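Side-chain contacts in glucanase (Clostridium thermocellum, PDB 5GXX), which probably hydrolyses beta-1,4-glucosidic bonds within cellulose chains, as a family 9 endoglucanase of the cellulosome: residues A[71-76]-A[205-210]; A[252-257]-A[313-318]; A[174-179]-A[222-227]; A[56-61]-A[146-151]; A[27-32]-A[88-93]. The protein carries 1 engineered substitution. All blocks are in the same frame, centred on the assembly; numbering follows the deposited sequence. Where two conformers were deposited one is given.

Contact 1: residues A[71-76]-A[205-210]; sequences ALYEYG and STWLYL
Tyr73 carries its ring anti to the backbone N (chi1 -179°), out from helix 58-75 and toward Trp207 and Leu210 on helix 198-212. Trp207 uses the other common setting, with CG anti to the carbonyl carbon (chi1 -81°), which swings its six-membered ring across the gap between the helices. The two aromatics meet as a T-shaped pair. The tryptophan presents its edge, and the tyrosine receives it on one face: the ring centroids are 5.0 Å apart and the planes stand at 90°. Trp207 CZ3 sits 3.7 Å above the middle of the phenol ring of Tyr73, while Trp207 CH2 comes to 3.7 Å from Tyr73 CD2. Farther out, the phenol end passes across Leu210, whose CD1 lies 3.9 Å from Tyr73 OH. The same hydroxyl also meets a water, which lies 2.6 Å from Tyr73 OH, in the ring plane, and donates to Leu210 O at 2.9 Å. This water bridges the tyrosine end of the contact, while the indole is buried. Trp207 also makes edge-to-face pairs with Trp70 and Trp203, and helix 142-158 supplies Val154 and Ala153 against it. The contact thus joins two helices of the (alpha/alpha)6 barrel, the catalytic fold of glycoside hydrolase family 9, with Trp207 in its interior.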
# COMPACT_ATOMS: atom_id res chain seq x y z
N ALA A 71 -26.40 16.87 45.16
CA ALA A 71 -27.56 17.57 44.61
C ALA A 71 -28.87 17.04 45.22
O ALA A 71 -29.75 17.82 45.62
CB ALA A 71 -27.58 17.46 43.10
N LEU A 72 -28.99 15.72 45.29
CA LEU A 72 -30.16 15.08 45.88
C LEU A 72 -30.23 15.36 47.37
O LEU A 72 -31.33 15.58 47.89
CB LEU A 72 -30.15 13.57 45.60
CG LEU A 72 -30.49 13.12 44.18
CD1 LEU A 72 -30.13 11.65 43.94
CD2 LEU A 72 -31.95 13.36 43.79
N TYR A 73 -29.09 15.36 48.06
CA TYR A 73 -29.03 15.58 49.51
C TYR A 73 -29.55 16.96 49.89
O TYR A 73 -30.25 17.11 50.89
CB TYR A 73 -27.60 15.36 50.02
CG TYR A 73 -27.41 15.52 51.51
CD1 TYR A 73 -27.63 14.46 52.40
CD2 TYR A 73 -26.95 16.72 52.04
CE1 TYR A 73 -27.44 14.61 53.77
CE2 TYR A 73 -26.75 16.88 53.40
CZ TYR A 73 -27.00 15.82 54.27
OH TYR A 73 -26.80 16.01 55.62
N GLU A 74 -29.25 17.96 49.07
CA GLU A 74 -29.68 19.33 49.36
C GLU A 74 -31.07 19.65 48.87
O GLU A 74 -31.84 20.33 49.55
CB GLU A 74 -28.72 20.34 48.71
CG GLU A 74 -27.29 20.22 49.22
CD GLU A 74 -27.15 20.57 50.68
OE1 GLU A 74 -28.04 21.24 51.26
OE2 GLU A 74 -26.11 20.18 51.27
N TYR A 75 -31.39 19.17 47.67
CA TYR A 75 -32.51 19.71 46.91
C TYR A 75 -33.46 18.63 46.39
O TYR A 75 -34.43 18.93 45.70
CB TYR A 75 -31.99 20.69 45.81
CG TYR A 75 -31.16 21.85 46.38
CD1 TYR A 75 -31.65 22.64 47.41
CD2 TYR A 75 -29.89 22.17 45.87
CE1 TYR A 75 -30.91 23.69 47.96
CE2 TYR A 75 -29.13 23.22 46.41
CZ TYR A 75 -29.65 23.97 47.45
OH TYR A 75 -28.95 25.03 48.03
N GLY A 76 -33.22 17.36 46.73
CA GLY A 76 -34.05 16.27 46.21
C GLY A 76 -35.54 16.41 46.47
O GLY A 76 -36.37 16.14 45.60
N SER A 205 -14.70 11.35 54.89
CA SER A 205 -15.03 11.28 56.32
C SER A 205 -16.19 12.21 56.68
O SER A 205 -17.03 11.86 57.50
CB SER A 205 -13.80 11.52 57.23
OG SER A 205 -13.18 12.77 56.99
N THR A 206 -16.26 13.39 56.04
CA THR A 206 -17.34 14.34 56.28
C THR A 206 -18.67 13.73 55.86
O THR A 206 -19.64 13.77 56.62
CB THR A 206 -17.08 15.68 55.55
OG1 THR A 206 -15.89 16.26 56.09
CG2 THR A 206 -18.25 16.64 55.69
N TRP A 207 -18.72 13.17 54.65
CA TRP A 207 -19.92 12.47 54.20
C TRP A 207 -20.29 11.27 55.07
O TRP A 207 -21.48 11.01 55.28
CB TRP A 207 -19.82 12.07 52.72
CG TRP A 207 -20.17 13.23 51.81
CD1 TRP A 207 -19.33 13.86 50.92
CD2 TRP A 207 -21.43 13.90 51.71
NE1 TRP A 207 -20.00 14.88 50.28
CE2 TRP A 207 -21.29 14.93 50.75
CE3 TRP A 207 -22.67 13.74 52.35
CZ2 TRP A 207 -22.34 15.79 50.40
CZ3 TRP A 207 -23.71 14.60 52.01
CH2 TRP A 207 -23.54 15.61 51.04
N LEU A 208 -19.30 10.53 55.56
CA LEU A 208 -19.55 9.44 56.51
C LEU A 208 -20.12 9.93 57.84
O LEU A 208 -21.00 9.27 58.42
CB LEU A 208 -18.31 8.56 56.70
CG LEU A 208 -18.03 7.59 55.55
CD1 LEU A 208 -16.61 7.05 55.56
CD2 LEU A 208 -19.06 6.46 55.46
N TYR A 209 -19.67 11.08 58.32
CA TYR A 209 -20.28 11.71 59.48
C TYR A 209 -21.74 12.03 59.19
O TYR A 209 -22.64 11.73 59.98
CB TYR A 209 -19.56 12.99 59.88
CG TYR A 209 -20.07 13.58 61.18
CD1 TYR A 209 -20.11 12.79 62.32
CD2 TYR A 209 -20.55 14.89 61.28
CE1 TYR A 209 -20.58 13.28 63.54
CE2 TYR A 209 -21.04 15.39 62.49
CZ TYR A 209 -21.05 14.58 63.61
OH TYR A 209 -21.50 15.03 64.84
N LEU A 210 -21.98 12.65 58.03
CA LEU A 210 -23.34 13.02 57.69
C LEU A 210 -24.21 11.78 57.46
O LEU A 210 -25.43 11.84 57.63
CB LEU A 210 -23.37 13.97 56.49
CG LEU A 210 -22.78 15.38 56.64
CD1 LEU A 210 -22.94 16.10 55.29
CD2 LEU A 210 -23.46 16.15 57.76
O HOH W 1 -27.44 13.94 57.14

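Contact 2: residues A[252-257]-A[313-318]; sequences AMILLA and FVYADS
Within the (alpha/alpha)6 barrel of this family 9 enzyme, Ile254 and Ala257 on helix 249-260 face Val314 and Tyr315 on helix 301-318. The two short segments run nearly parallel, 13° between their N-to-C directions, and their axes come no closer than 10.2 Å. At that spacing the side chains have to bridge the gap, and they do so purely by apolar contact. Ile254 is the middle of it. Its CG2 branch, anti to the backbone N, reaches into the notch formed by two consecutive residues of the other helix, 4.2 Å from Val314 CG1 and equally far from Tyr315 CD1. The CB of Tyr315 is just as near, so the isoleucine methyl rests on the root of the tyrosine side chain as well as on its ring. All four residues are buried. The polar end of the tyrosine is dealt with by helix 263-276: Tyr315 OH is hydrogen-bonded to His266 and Gln270. Val314 also touches Glu74 and Tyr75 of helix 58-75. The phenol ring of Tyr315 turns its edge to helix 249-260, so that both Ile254 CG2 and Ala257 CB lie near the ring plane instead of over a face. Ala257, one turn after Ile254, touches the ring farther along, its CB 4.4 Å from Tyr315 CE1.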
# COMPACT_ATOMS: atom_id res chain seq x y z
N ALA A 252 -16.17 20.43 51.26
CA ALA A 252 -16.13 19.82 52.59
C ALA A 252 -16.13 20.87 53.70
O ALA A 252 -16.78 20.67 54.72
CB ALA A 252 -14.95 18.87 52.71
N MET A 253 -15.42 21.98 53.51
CA MET A 253 -15.38 23.06 54.49
C MET A 253 -16.76 23.70 54.67
O MET A 253 -17.18 24.02 55.79
CB MET A 253 -14.33 24.12 54.11
CG MET A 253 -12.87 23.63 54.08
SD MET A 253 -12.20 23.09 55.69
CE MET A 253 -11.66 24.66 56.36
N ILE A 254 -17.49 23.83 53.57
CA ILE A 254 -18.86 24.33 53.60
C ILE A 254 -19.76 23.39 54.41
O ILE A 254 -20.52 23.86 55.26
CB ILE A 254 -19.39 24.61 52.17
CG1 ILE A 254 -18.72 25.89 51.64
CG2 ILE A 254 -20.91 24.73 52.15
CD1 ILE A 254 -18.90 26.08 50.15
N LEU A 255 -19.64 22.09 54.16
CA LEU A 255 -20.41 21.10 54.90
C LEU A 255 -20.05 21.14 56.38
O LEU A 255 -20.93 20.99 57.23
CB LEU A 255 -20.19 19.70 54.33
CG LEU A 255 -20.69 19.45 52.91
CD1 LEU A 255 -20.16 18.11 52.40
CD2 LEU A 255 -22.21 19.55 52.80
N LEU A 256 -18.77 21.33 56.71
CA LEU A 256 -18.34 21.36 58.11
C LEU A 256 -18.69 22.66 58.84
O LEU A 256 -18.84 22.65 60.07
CB LEU A 256 -16.83 21.13 58.20
CG LEU A 256 -16.32 19.69 58.03
CD1 LEU A 256 -14.84 19.69 58.35
CD2 LEU A 256 -17.05 18.73 58.98
N ALA A 257 -18.82 23.75 58.10
CA ALA A 257 -19.36 25.00 58.63
C ALA A 257 -20.80 24.77 59.07
O ALA A 257 -21.18 25.15 60.18
CB ALA A 257 -19.31 26.11 57.58
N PHE A 313 -24.67 28.49 46.32
CA PHE A 313 -26.08 28.32 46.68
C PHE A 313 -26.20 27.59 48.02
O PHE A 313 -26.98 27.99 48.89
CB PHE A 313 -26.86 27.53 45.62
CG PHE A 313 -27.26 28.29 44.37
CD1 PHE A 313 -27.87 29.55 44.42
CD2 PHE A 313 -27.11 27.69 43.13
CE1 PHE A 313 -28.25 30.21 43.25
CE2 PHE A 313 -27.53 28.31 41.95
CZ PHE A 313 -28.10 29.58 42.01
N VAL A 314 -25.47 26.48 48.17
CA VAL A 314 -25.56 25.68 49.39
C VAL A 314 -25.13 26.51 50.60
O VAL A 314 -25.79 26.51 51.64
CB VAL A 314 -24.75 24.37 49.29
CG1 VAL A 314 -24.69 23.66 50.66
CG2 VAL A 314 -25.35 23.41 48.26
N TYR A 315 -24.05 27.27 50.45
CA TYR A 315 -23.56 28.08 51.55
C TYR A 315 -24.53 29.22 51.87
O TYR A 315 -24.89 29.43 53.03
CB TYR A 315 -22.15 28.62 51.28
CG TYR A 315 -21.62 29.30 52.52
CD1 TYR A 315 -21.34 28.57 53.69
CD2 TYR A 315 -21.42 30.69 52.54
CE1 TYR A 315 -20.91 29.19 54.84
CE2 TYR A 315 -20.97 31.32 53.71
CZ TYR A 315 -20.71 30.56 54.84
OH TYR A 315 -20.26 31.15 56.00
N ALA A 316 -24.99 29.93 50.85
CA ALA A 316 -25.96 31.00 51.06
C ALA A 316 -27.22 30.50 51.76
O ALA A 316 -27.75 31.15 52.65
CB ALA A 316 -26.32 31.67 49.74
N ASP A 317 -27.71 29.33 51.35
CA ASP A 317 -28.91 28.77 51.96
C ASP A 317 -28.71 28.35 53.41
O ASP A 317 -29.70 28.17 54.14
CB ASP A 317 -29.39 27.57 51.16
CG ASP A 317 -30.11 27.96 49.89
OD1 ASP A 317 -30.51 29.14 49.78
OD2 ASP A 317 -30.28 27.09 49.01
N SER A 318 -27.45 28.19 53.83
CA SER A 318 -27.14 27.66 55.15
C SER A 318 -26.83 28.75 56.18
O SER A 318 -26.59 28.44 57.35
CB SER A 318 -25.96 26.70 55.08
OG SER A 318 -24.74 27.41 54.96

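Contact 3: residues A[174-179]-A[222-227]; sequences LADATR and ESYTPK. Engineered in segment 222-227: Thr225 (natural residue Ile).
Tyr224 reaches from the end region of one helix of the (alpha/alpha)6 barrel to the Asp176–Arg179 ion pair at the C-terminal end of another, helix 162-178. Along 222-227, Glu222 comes first and turns elsewhere, its OE2 held by Lys262 and Tyr265. Ser223 follows, with OG 4.0 Å above the Tyr224 ring plane and offset toward the rim. Tyr224 itself has CG anti to the carbonyl carbon (chi1 -60°), a setting that sends the phenol across to the aspartate. Its hydroxyl donates to Asp176 OD1 at 2.7 Å, arriving steeply, 65° out of the carboxylate plane. Arg179 NH2 takes the same oxygen from the opposite face, on the syn side, at 2.9 Å and with an N-H...O angle of 161°. Two donors therefore share OD1, while Asp176 OD2 pairs with Lys220; these neighbours would probably favour the ionised carboxylate. Thr225, an engineered residue where the natural chain has isoleucine, opens the 3-10 segment 225-227, and Lys227 N bonds back to Tyr224 O at 2.9 Å. Arg179, just past its helix with positive phi, brings NH2 to the edge of the phenol ring, 3.8 Å from Tyr224 CE1.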
# COMPACT_ATOMS: atom_id res chain seq x y z
N LEU A 174 -9.71 1.67 53.70
CA LEU A 174 -8.58 1.33 52.85
C LEU A 174 -7.81 2.58 52.48
O LEU A 174 -6.59 2.63 52.53
CB LEU A 174 -9.03 0.61 51.57
CG LEU A 174 -7.99 0.38 50.46
CD1 LEU A 174 -6.85 -0.49 50.97
CD2 LEU A 174 -8.57 -0.23 49.19
N ALA A 175 -8.55 3.61 52.09
CA ALA A 175 -7.91 4.85 51.67
C ALA A 175 -7.15 5.49 52.82
O ALA A 175 -6.04 6.00 52.64
CB ALA A 175 -8.96 5.81 51.14
N ASP A 176 -7.75 5.42 54.00
CA ASP A 176 -7.20 6.02 55.21
C ASP A 176 -6.01 5.23 55.78
O ASP A 176 -5.16 5.79 56.46
CB ASP A 176 -8.32 6.15 56.25
CG ASP A 176 -7.92 6.95 57.47
OD1 ASP A 176 -7.27 8.01 57.34
OD2 ASP A 176 -8.34 6.54 58.58
N ALA A 177 -5.94 3.94 55.47
CA ALA A 177 -4.84 3.10 55.96
C ALA A 177 -3.66 3.23 55.00
O ALA A 177 -2.51 3.21 55.43
CB ALA A 177 -5.31 1.66 56.06
N THR A 178 -3.95 3.39 53.71
CA THR A 178 -2.95 3.44 52.65
C THR A 178 -2.18 4.76 52.63
O THR A 178 -0.97 4.78 52.39
CB THR A 178 -3.60 3.20 51.27
OG1 THR A 178 -4.25 1.92 51.24
CG2 THR A 178 -2.60 3.25 50.13
N ARG A 179 -2.88 5.87 52.86
CA ARG A 179 -2.27 7.20 52.85
C ARG A 179 -1.18 7.39 51.80
O ARG A 179 -0.08 7.87 52.08
CB ARG A 179 -1.82 7.64 54.25
CG ARG A 179 -3.04 7.93 55.10
CD ARG A 179 -2.73 8.29 56.53
NE ARG A 179 -3.98 8.42 57.28
CZ ARG A 179 -4.09 9.04 58.45
NH1 ARG A 179 -3.01 9.58 59.00
NH2 ARG A 179 -5.26 9.13 59.06
N GLU A 222 -11.83 16.54 61.05
CA GLU A 222 -11.17 17.71 61.64
C GLU A 222 -9.65 17.54 61.76
O GLU A 222 -8.92 18.51 61.63
CB GLU A 222 -11.85 18.12 62.95
CG GLU A 222 -13.31 18.48 62.73
CD GLU A 222 -13.92 19.33 63.83
OE1 GLU A 222 -14.32 18.75 64.87
OE2 GLU A 222 -14.02 20.56 63.63
N SER A 223 -9.20 16.29 61.89
CA SER A 223 -7.78 15.96 61.93
C SER A 223 -7.05 16.16 60.60
O SER A 223 -5.83 16.27 60.56
CB SER A 223 -7.59 14.52 62.43
OG SER A 223 -7.62 13.57 61.38
N TYR A 224 -7.80 16.17 59.50
CA TYR A 224 -7.18 16.30 58.18
C TYR A 224 -6.92 17.74 57.78
O TYR A 224 -6.09 17.99 56.90
CB TYR A 224 -8.02 15.63 57.09
CG TYR A 224 -8.26 14.15 57.28
CD1 TYR A 224 -7.20 13.26 57.42
CD2 TYR A 224 -9.55 13.64 57.27
CE1 TYR A 224 -7.44 11.89 57.59
CE2 TYR A 224 -9.79 12.28 57.43
CZ TYR A 224 -8.73 11.42 57.60
OH TYR A 224 -8.99 10.06 57.75
N THR A 225 -7.63 18.69 58.39
CA THR A 225 -7.54 20.08 57.93
C THR A 225 -6.13 20.68 57.95
O THR A 225 -5.76 21.37 57.01
CB THR A 225 -8.58 21.03 58.56
OG1 THR A 225 -8.44 21.05 59.99
CG2 THR A 225 -9.99 20.58 58.21
N PRO A 226 -5.32 20.40 58.99
CA PRO A 226 -3.94 20.91 58.99
C PRO A 226 -3.02 20.31 57.93
O PRO A 226 -1.96 20.87 57.67
CB PRO A 226 -3.43 20.53 60.39
CG PRO A 226 -4.68 20.44 61.20
CD PRO A 226 -5.63 19.76 60.28
N LYS A 227 -3.44 19.21 57.31
CA LYS A 227 -2.70 18.54 56.23
C LYS A 227 -3.05 19.06 54.83
O LYS A 227 -2.39 18.74 53.83
CB LYS A 227 -2.94 17.03 56.30
CG LYS A 227 -2.66 16.42 57.68
CD LYS A 227 -1.19 16.55 58.08
CE LYS A 227 -0.26 15.74 57.17
NZ LYS A 227 1.16 15.82 57.65

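Contact 4: residues A[56-61]-A[146-151]; sequences KFNLPM and GQMAAA
Gln147 points from helix 142-158 straight at Leu59 in the first turn of helix 58-75, and its chain can be followed outward atom by atom. CB rests against the Leu59 methyl CD1 at 3.7 Å. CG, placed anti to the backbone N (chi1 -170°), meets the same residue, 3.7 Å from Leu59 O and 4.0 Å from Leu59 CD1. There the chain bends at chi2 (60°), and the amide leaves this contact: OE1 is hydrogen-bonded to NE1 of Trp203 on helix 198-212. Leu59 crosses the glutamine at about a right angle, and its side chain is also about 6 Å, nearest atoms, from the calcium ion bound by Ser195, Gly196, Asp199, Glu200 and Asp246. Next along, Met148 extends from the same helix toward Asn58. Its thioether sulfur SD accepts a weak hydrogen bond from Asn58 ND2, 3.6 Å long but almost perfectly straight, with an N-H...S angle of 177°. The methyl CE lies beside the same amide nitrogen at 3.7 Å, while Asn58 OD1 is bonded to Tyr98 OH from helix 85-101. The chemistry implies a buried interface where aliphatic stems do the packing and the amide oxygens of Gln147 and Asn58 are bonded to third helices, while the sulfur adds a weak, straight bond to a nitrogen that has another partner too.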
# COMPACT_ATOMS: atom_id res chain seq x y z
N LYS A 56 -13.06 4.54 31.49
CA LYS A 56 -13.68 4.67 32.80
C LYS A 56 -12.57 5.12 33.76
O LYS A 56 -11.67 4.36 34.14
CB LYS A 56 -14.39 3.37 33.22
CG LYS A 56 -15.39 2.83 32.20
CD LYS A 56 -16.05 1.56 32.73
CE LYS A 56 -16.81 0.85 31.65
NZ LYS A 56 -17.40 -0.39 32.21
N PHE A 57 -12.60 6.41 34.10
CA PHE A 57 -11.63 7.01 35.01
C PHE A 57 -12.31 7.19 36.36
O PHE A 57 -13.13 8.09 36.51
CB PHE A 57 -11.18 8.40 34.54
CG PHE A 57 -10.17 8.41 33.42
CD1 PHE A 57 -8.87 7.95 33.63
CD2 PHE A 57 -10.46 9.02 32.20
CE1 PHE A 57 -7.93 8.03 32.60
CE2 PHE A 57 -9.53 9.11 31.17
CZ PHE A 57 -8.24 8.61 31.37
N ASN A 58 -11.99 6.36 37.35
CA ASN A 58 -12.80 6.33 38.57
C ASN A 58 -12.76 7.60 39.42
O ASN A 58 -13.72 7.83 40.15
CB ASN A 58 -12.42 5.15 39.48
CG ASN A 58 -12.97 3.82 39.00
OD1 ASN A 58 -13.14 3.60 37.81
ND2 ASN A 58 -13.27 2.93 39.96
N LEU A 59 -11.69 8.38 39.36
CA LEU A 59 -11.61 9.58 40.19
C LEU A 59 -12.68 10.59 39.76
O LEU A 59 -13.53 10.94 40.58
CB LEU A 59 -10.20 10.18 40.27
CG LEU A 59 -10.01 11.44 41.13
CD1 LEU A 59 -10.48 11.25 42.57
CD2 LEU A 59 -8.54 11.85 41.09
N PRO A 60 -12.67 11.08 38.50
CA PRO A 60 -13.78 11.96 38.15
C PRO A 60 -15.14 11.25 38.09
O PRO A 60 -16.17 11.91 38.25
CB PRO A 60 -13.39 12.49 36.76
CG PRO A 60 -12.50 11.38 36.20
CD PRO A 60 -11.70 10.97 37.40
N MET A 61 -15.17 9.94 37.89
CA MET A 61 -16.46 9.26 37.85
C MET A 61 -17.10 9.30 39.22
O MET A 61 -18.28 9.66 39.35
CB MET A 61 -16.35 7.81 37.38
CG MET A 61 -17.69 7.28 36.91
SD MET A 61 -17.86 5.49 36.87
CE MET A 61 -16.55 4.96 35.77
N GLY A 146 -10.71 7.22 48.16
CA GLY A 146 -11.41 8.12 49.07
C GLY A 146 -12.61 8.76 48.39
O GLY A 146 -13.67 8.94 48.98
N GLN A 147 -12.42 9.12 47.12
CA GLN A 147 -13.53 9.68 46.34
C GLN A 147 -14.63 8.65 46.09
O GLN A 147 -15.82 8.97 46.20
CB GLN A 147 -13.04 10.31 45.02
CG GLN A 147 -14.09 11.14 44.25
CD GLN A 147 -14.63 12.32 45.03
OE1 GLN A 147 -15.84 12.38 45.29
NE2 GLN A 147 -13.76 13.24 45.43
N MET A 148 -14.24 7.41 45.82
CA MET A 148 -15.23 6.34 45.66
C MET A 148 -16.01 6.17 46.96
O MET A 148 -17.23 5.99 46.95
CB MET A 148 -14.57 5.03 45.21
CG MET A 148 -13.91 5.10 43.84
SD MET A 148 -12.80 3.70 43.49
CE MET A 148 -13.93 2.31 43.53
N ALA A 149 -15.31 6.26 48.09
CA ALA A 149 -15.96 6.17 49.40
C ALA A 149 -16.97 7.29 49.61
O ALA A 149 -18.08 7.04 50.08
CB ALA A 149 -14.93 6.22 50.51
N ALA A 150 -16.58 8.51 49.26
CA ALA A 150 -17.43 9.68 49.45
C ALA A 150 -18.71 9.55 48.63
O ALA A 150 -19.81 9.83 49.12
CB ALA A 150 -16.68 10.95 49.04
N ALA A 151 -18.56 9.12 47.37
CA ALA A 151 -19.71 8.96 46.48
C ALA A 151 -20.69 7.95 47.05
O ALA A 151 -21.91 8.17 47.07
CB ALA A 151 -19.24 8.51 45.10

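Contact 5: residues A[27-32]-A[88-93]; sequences PEWNRV and LERNLA
Most striking here is the sandwiched indole of Trp29, which takes the side chain of Arg90 on one face and Pro27, two residues earlier, on the other. The tryptophan belongs to a type I beta turn, Pro27 to Asn30, in the loop after helix 7-20; the arginine rides on helix 85-101 of the (alpha/alpha)6 barrel. Arg90 CD lies over the ring, and the guanidinium, over Trp29 CB and CG, stacks flat on the indole, offset toward CB, with centres 4.2 Å apart and planes 11° from parallel. Both residues take the crowded position, CG between the backbone N and the carbonyl carbon. From it the extended arginine chain runs over the indole lengthwise, with Arg90 CG 3.6 Å from the centroid of the six-membered ring of Trp29 in a CH-pi contact. Pro27 CG sits 3.5 Å from the opposite face of the Trp29 ring, over its centre. At the ring edge stands Asn91, its amide turned 79° to the indole, with OD1 3.8 Å from Trp29 CZ3. Asn91 ND2 is taken by His87 O and by Glu19 OE2, which also forms a salt bridge with Arg31, so Glu19, on helix 7-20, is shared by loop and helix. On the arginine side, Arg90 O comes to 3.4 Å from Trp29 CZ2.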
# COMPACT_ATOMS: atom_id res chain seq x y z
N PRO A 27 -29.11 -0.06 31.30
CA PRO A 27 -30.31 -0.41 32.04
C PRO A 27 -31.52 -0.34 31.13
O PRO A 27 -31.48 0.34 30.09
CB PRO A 27 -30.38 0.68 33.12
CG PRO A 27 -29.72 1.85 32.52
CD PRO A 27 -28.68 1.33 31.55
N GLU A 28 -32.58 -1.05 31.50
CA GLU A 28 -33.80 -1.12 30.69
C GLU A 28 -34.34 0.27 30.41
O GLU A 28 -34.95 0.50 29.36
CB GLU A 28 -34.89 -1.99 31.35
CG GLU A 28 -35.28 -1.59 32.79
CD GLU A 28 -36.41 -0.54 32.92
OE1 GLU A 28 -37.10 -0.18 31.93
OE2 GLU A 28 -36.63 -0.04 34.05
N TRP A 29 -34.11 1.20 31.33
CA TRP A 29 -34.71 2.51 31.25
C TRP A 29 -33.87 3.55 30.49
O TRP A 29 -34.25 4.71 30.45
CB TRP A 29 -35.04 3.03 32.65
CG TRP A 29 -33.92 2.88 33.67
CD1 TRP A 29 -33.81 1.89 34.61
CD2 TRP A 29 -32.75 3.72 33.84
NE1 TRP A 29 -32.69 2.08 35.37
CE2 TRP A 29 -32.01 3.18 34.92
CE3 TRP A 29 -32.27 4.87 33.20
CZ2 TRP A 29 -30.81 3.75 35.36
CZ3 TRP A 29 -31.08 5.45 33.66
CH2 TRP A 29 -30.37 4.88 34.73
N ASN A 30 -32.73 3.15 29.93
CA ASN A 30 -31.93 4.09 29.14
C ASN A 30 -32.76 4.67 27.99
O ASN A 30 -33.37 3.92 27.23
CB ASN A 30 -30.74 3.34 28.55
CG ASN A 30 -29.82 4.24 27.75
OD1 ASN A 30 -30.06 4.48 26.57
ND2 ASN A 30 -28.75 4.72 28.37
N ARG A 31 -32.74 6.00 27.84
CA ARG A 31 -33.64 6.69 26.93
C ARG A 31 -32.96 7.12 25.63
O ARG A 31 -33.54 7.87 24.85
CB ARG A 31 -34.19 7.95 27.60
CG ARG A 31 -35.11 7.69 28.80
CD ARG A 31 -35.41 8.99 29.51
NE ARG A 31 -34.28 9.51 30.29
CZ ARG A 31 -34.25 10.70 30.88
NH1 ARG A 31 -35.28 11.54 30.75
NH2 ARG A 31 -33.18 11.04 31.58
N VAL A 32 -31.76 6.60 25.39
CA VAL A 32 -30.93 7.11 24.30
C VAL A 32 -30.94 6.14 23.12
O VAL A 32 -30.33 5.07 23.19
CB VAL A 32 -29.49 7.36 24.77
CG1 VAL A 32 -28.73 8.15 23.71
CG2 VAL A 32 -29.46 8.14 26.10
N LEU A 88 -32.78 11.45 38.21
CA LEU A 88 -31.51 11.71 38.87
C LEU A 88 -31.10 10.54 39.78
O LEU A 88 -29.93 10.13 39.77
CB LEU A 88 -31.57 13.04 39.62
CG LEU A 88 -30.29 13.47 40.33
CD1 LEU A 88 -29.05 13.39 39.43
CD2 LEU A 88 -30.42 14.88 40.90
N GLU A 89 -32.05 10.00 40.54
CA GLU A 89 -31.75 8.89 41.44
C GLU A 89 -31.21 7.65 40.75
O GLU A 89 -30.18 7.11 41.16
CB GLU A 89 -32.98 8.53 42.27
CG GLU A 89 -33.17 9.50 43.44
CD GLU A 89 -34.49 9.31 44.16
OE1 GLU A 89 -35.32 8.50 43.70
OE2 GLU A 89 -34.68 10.00 45.18
N ARG A 90 -31.90 7.18 39.72
CA ARG A 90 -31.47 5.96 39.04
C ARG A 90 -30.21 6.17 38.20
O ARG A 90 -29.39 5.25 38.07
CB ARG A 90 -32.60 5.31 38.23
CG ARG A 90 -33.10 6.10 37.02
CD ARG A 90 -34.42 5.47 36.56
NE ARG A 90 -34.89 6.07 35.32
CZ ARG A 90 -36.02 5.75 34.68
NH1 ARG A 90 -36.84 4.83 35.18
NH2 ARG A 90 -36.31 6.35 33.53
N ASN A 91 -30.01 7.37 37.67
CA ASN A 91 -28.73 7.65 37.03
C ASN A 91 -27.57 7.60 38.02
O ASN A 91 -26.51 7.07 37.70
CB ASN A 91 -28.78 8.99 36.28
CG ASN A 91 -29.25 8.79 34.87
OD1 ASN A 91 -28.52 8.27 34.02
ND2 ASN A 91 -30.51 9.13 34.61
N LEU A 92 -27.78 8.13 39.22
CA LEU A 92 -26.77 8.03 40.26
C LEU A 92 -26.52 6.56 40.60
O LEU A 92 -25.36 6.15 40.69
CB LEU A 92 -27.18 8.84 41.50
CG LEU A 92 -26.30 8.65 42.74
CD1 LEU A 92 -24.83 8.97 42.47
CD2 LEU A 92 -26.83 9.48 43.87
N ALA A 93 -27.59 5.77 40.75
CA ALA A 93 -27.43 4.39 41.21
C ALA A 93 -26.58 3.59 40.24
O ALA A 93 -25.82 2.71 40.65
CB ALA A 93 -28.79 3.70 41.41

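All five contacts lie in the family 9 catalytic region, and their chemistry follows their depth. Contacts 2 and 4 are fully buried: the first is purely aliphatic and aromatic, the second mixes apolar stems with amide and thioether groups. Contacts 1, 3 and 5 are partly buried and add a water, an ion pair and a flat-lying guanidinium respectively. Contacts 1 and 4 use opposite ends of helix 58-75. Contact 1 joins its neighbours directly: Tyr75 OH is probably hydrogen-bonded to Asp317 OD2 of contact 2, Ser205 packs on Tyr224 of contact 3, and Leu72 on Leu88 of contact 5. Contact 5 joins a loop without regular structure to a helix.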